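PDB 6E0O: cGAS/DncV-like nucleotidyltransferase in E. coli homolog from Elizabethkingia meningoseptica ATCC 13253 = NBRC 12535, which synthesizes cyclic nucleotide second messengers in response to bacteriophage infection as part of a CBASS antivirus system. Local coordinates for residues V142-S147 and E153-K158. Sequence-based numbering, arbitrary orientation.
Sequences VLKRFS and EAEGIK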
loop_
_atom_site.group_PDB
_atom_site.type_symbol
_atom_site.label_atom_id
_atom_site.label_comp_id
_atom_site.label_asym_id
_atom_site.label_seq_id
_atom_site.Cartn_x
_atom_site.Cartn_y
_atom_site.Cartn_z
ATOM N N VAL A 142 -8.317 14.541 8.614
ATOM C CA VAL A 142 -9.431 13.607 8.696
ATOM C C VAL A 142 -10.380 13.805 7.527
ATOM O O VAL A 142 -10.675 14.935 7.118
ATOM C CB VAL A 142 -10.180 13.811 10.024
ATOM C CG1 VAL A 142 -11.475 13.003 10.062
ATOM C CG2 VAL A 142 -9.301 13.455 11.198
ATOM N N LEU A 143 -10.871 12.692 6.997
ATOM C CA LEU A 143 -11.863 12.669 5.936
ATOM C C LEU A 143 -13.062 11.847 6.377
ATOM O O LEU A 143 -12.900 10.753 6.924
ATOM C CB LEU A 143 -11.290 12.005 4.688
ATOM C CG LEU A 143 -12.296 11.682 3.583
ATOM C CD1 LEU A 143 -12.725 12.962 2.897
ATOM C CD2 LEU A 143 -11.724 10.684 2.593
ATOM N N LYS A 144 -14.263 12.344 6.090
ATOM C CA LYS A 144 -15.482 11.567 6.263
ATOM C C LYS A 144 -16.236 11.555 4.947
ATOM O O LYS A 144 -16.460 12.615 4.356
ATOM C CB LYS A 144 -16.340 12.133 7.389
ATOM C CG LYS A 144 -15.600 12.039 8.703
ATOM C CD LYS A 144 -16.406 12.481 9.885
ATOM C CE LYS A 144 -15.624 12.166 11.144
ATOM N NZ LYS A 144 -16.334 12.598 12.367
ATOM N N ARG A 145 -16.601 10.357 4.486
ATOM C CA ARG A 145 -17.312 10.207 3.225
ATOM C C ARG A 145 -18.327 9.084 3.337
ATOM O O ARG A 145 -18.072 8.054 3.969
ATOM C CB ARG A 145 -16.373 9.853 2.069
ATOM C CG ARG A 145 -15.540 11.009 1.567
ATOM C CD ARG A 145 -16.406 12.157 1.082
ATOM N NE ARG A 145 -15.611 13.362 0.857
ATOM C CZ ARG A 145 -14.772 13.524 -0.163
ATOM N NH1 ARG A 145 -14.612 12.554 -1.056
ATOM N NH2 ARG A 145 -14.090 14.654 -0.290
ATOM N N PHE A 146 -19.465 9.269 2.685
ATOM C CA PHE A 146 -20.480 8.231 2.658
ATOM C C PHE A 146 -20.104 7.153 1.654
ATOM O O PHE A 146 -19.741 7.446 0.509
ATOM C CB PHE A 146 -21.835 8.828 2.294
ATOM C CG PHE A 146 -22.968 7.866 2.450
ATOM C CD1 PHE A 146 -23.484 7.589 3.703
ATOM C CD2 PHE A 146 -23.512 7.230 1.350
ATOM C CE1 PHE A 146 -24.529 6.700 3.856
ATOM C CE2 PHE A 146 -24.560 6.341 1.495
ATOM C CZ PHE A 146 -25.066 6.073 2.751
ATOM N N SER A 147 -20.181 5.903 2.095
ATOM C CA SER A 147 -19.992 4.741 1.243
ATOM C C SER A 147 -21.362 4.206 0.852
ATOM O O SER A 147 -22.132 3.783 1.720
ATOM C CB SER A 147 -19.235 3.657 2.004
ATOM O OG SER A 147 -19.306 2.419 1.316
ATOM N N GLU A 153 -21.393 6.262 6.640
ATOM C CA GLU A 153 -20.281 7.200 6.620
ATOM C C GLU A 153 -19.031 6.491 7.116
ATOM O O GLU A 153 -19.064 5.770 8.119
ATOM C CB GLU A 153 -20.577 8.404 7.510
ATOM C CG GLU A 153 -19.495 9.479 7.423
ATOM C CD GLU A 153 -19.747 10.653 8.342
ATOM O OE1 GLU A 153 -19.602 10.489 9.571
ATOM O OE2 GLU A 153 -20.086 11.739 7.834
ATOM N N ALA A 154 -17.930 6.699 6.407
ATOM C CA ALA A 154 -16.653 6.105 6.746
ATOM C C ALA A 154 -15.628 7.200 6.978
ATOM O O ALA A 154 -15.643 8.244 6.317
ATOM C CB ALA A 154 -16.154 5.215 5.612
ATOM N N GLU A 155 -14.721 6.941 7.908
ATOM C CA GLU A 155 -13.662 7.882 8.231
ATOM C C GLU A 155 -12.336 7.373 7.686
ATOM O O GLU A 155 -11.953 6.218 7.927
ATOM C CB GLU A 155 -13.542 8.116 9.736
ATOM C CG GLU A 155 -12.478 9.142 10.042
ATOM C CD GLU A 155 -12.333 9.446 11.512
ATOM O OE1 GLU A 155 -13.363 9.469 12.225
ATOM O OE2 GLU A 155 -11.185 9.669 11.948
ATOM N N GLY A 156 -11.633 8.251 6.982
ATOM C CA GLY A 156 -10.301 7.992 6.482
ATOM C C GLY A 156 -9.468 9.247 6.549
ATOM O O GLY A 156 -9.601 10.039 7.489
ATOM N N ILE A 157 -8.611 9.442 5.551
ATOM C CA ILE A 157 -7.720 10.589 5.505
ATOM C C ILE A 157 -7.825 11.231 4.137
ATOM O O ILE A 157 -8.171 10.590 3.141
ATOM C CB ILE A 157 -6.253 10.225 5.806
ATOM C CG1 ILE A 157 -5.740 9.140 4.854
ATOM C CG2 ILE A 157 -6.123 9.790 7.259
ATOM C CD1 ILE A 157 -4.253 8.888 4.991
ATOM N N LYS A 158 -7.487 12.514 4.097
ATOM C CA LYS A 158 -7.436 13.249 2.844
ATOM C C LYS A 158 -6.258 14.210 2.833
ATOM O O LYS A 158 -5.881 14.782 3.861
ATOM C CB LYS A 158 -8.728 14.023 2.605
ATOM C CG LYS A 158 -8.969 15.165 3.538
ATOM C CD LYS A 158 -10.204 15.941 3.097
ATOM C CE LYS A 158 -10.486 17.086 4.036
ATOM N NZ LYS A 158 -11.746 17.779 3.649
#
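The carboxylate of Glu155 lies beside Val142, whose CG1 is 3.8 Å from Glu155 OE2, while Glu155 OE1 faces the CE methylene of Lys144. Nearer the root of the Lys144 chain, the Glu153 carboxylate meets CB and CD. The Phe146 ring approaches the backbone N of Glu153 obliquely through CD1, at 3.8 Å, and one face of the Arg145 guanidinium receives CD1 of Leu143, two residues earlier on the same strand, 3.4 Å above the plane and offset toward the rim. Four backbone hydrogen bonds join these antiparallel strands: Leu143 and Gly156 exchange two, as do Arg145 and Ala154. With CG anti to the backbone N (chi1 169°), Leu143 lays CD1 against Lys158 CD at 3.9 Å, the two side chains crossing at about a right angle. This hairpin extends the nucleotidyltransferase sheet; the Ile157 side chain packs on Phe45 and Gln47 of strand 42-47, and Gln47 probably binds ATP. Lys144 NZ stays 4.3 Å from Glu155 OE1, beyond a salt bridge, while the other carboxylate oxygen, Glu155 OE2, shares a hydrogen bond with Tyr73 OH. The chemistry thus implies pairing held chiefly by backbone bonds and aliphatic contacts, with charge attraction probably a modest addition.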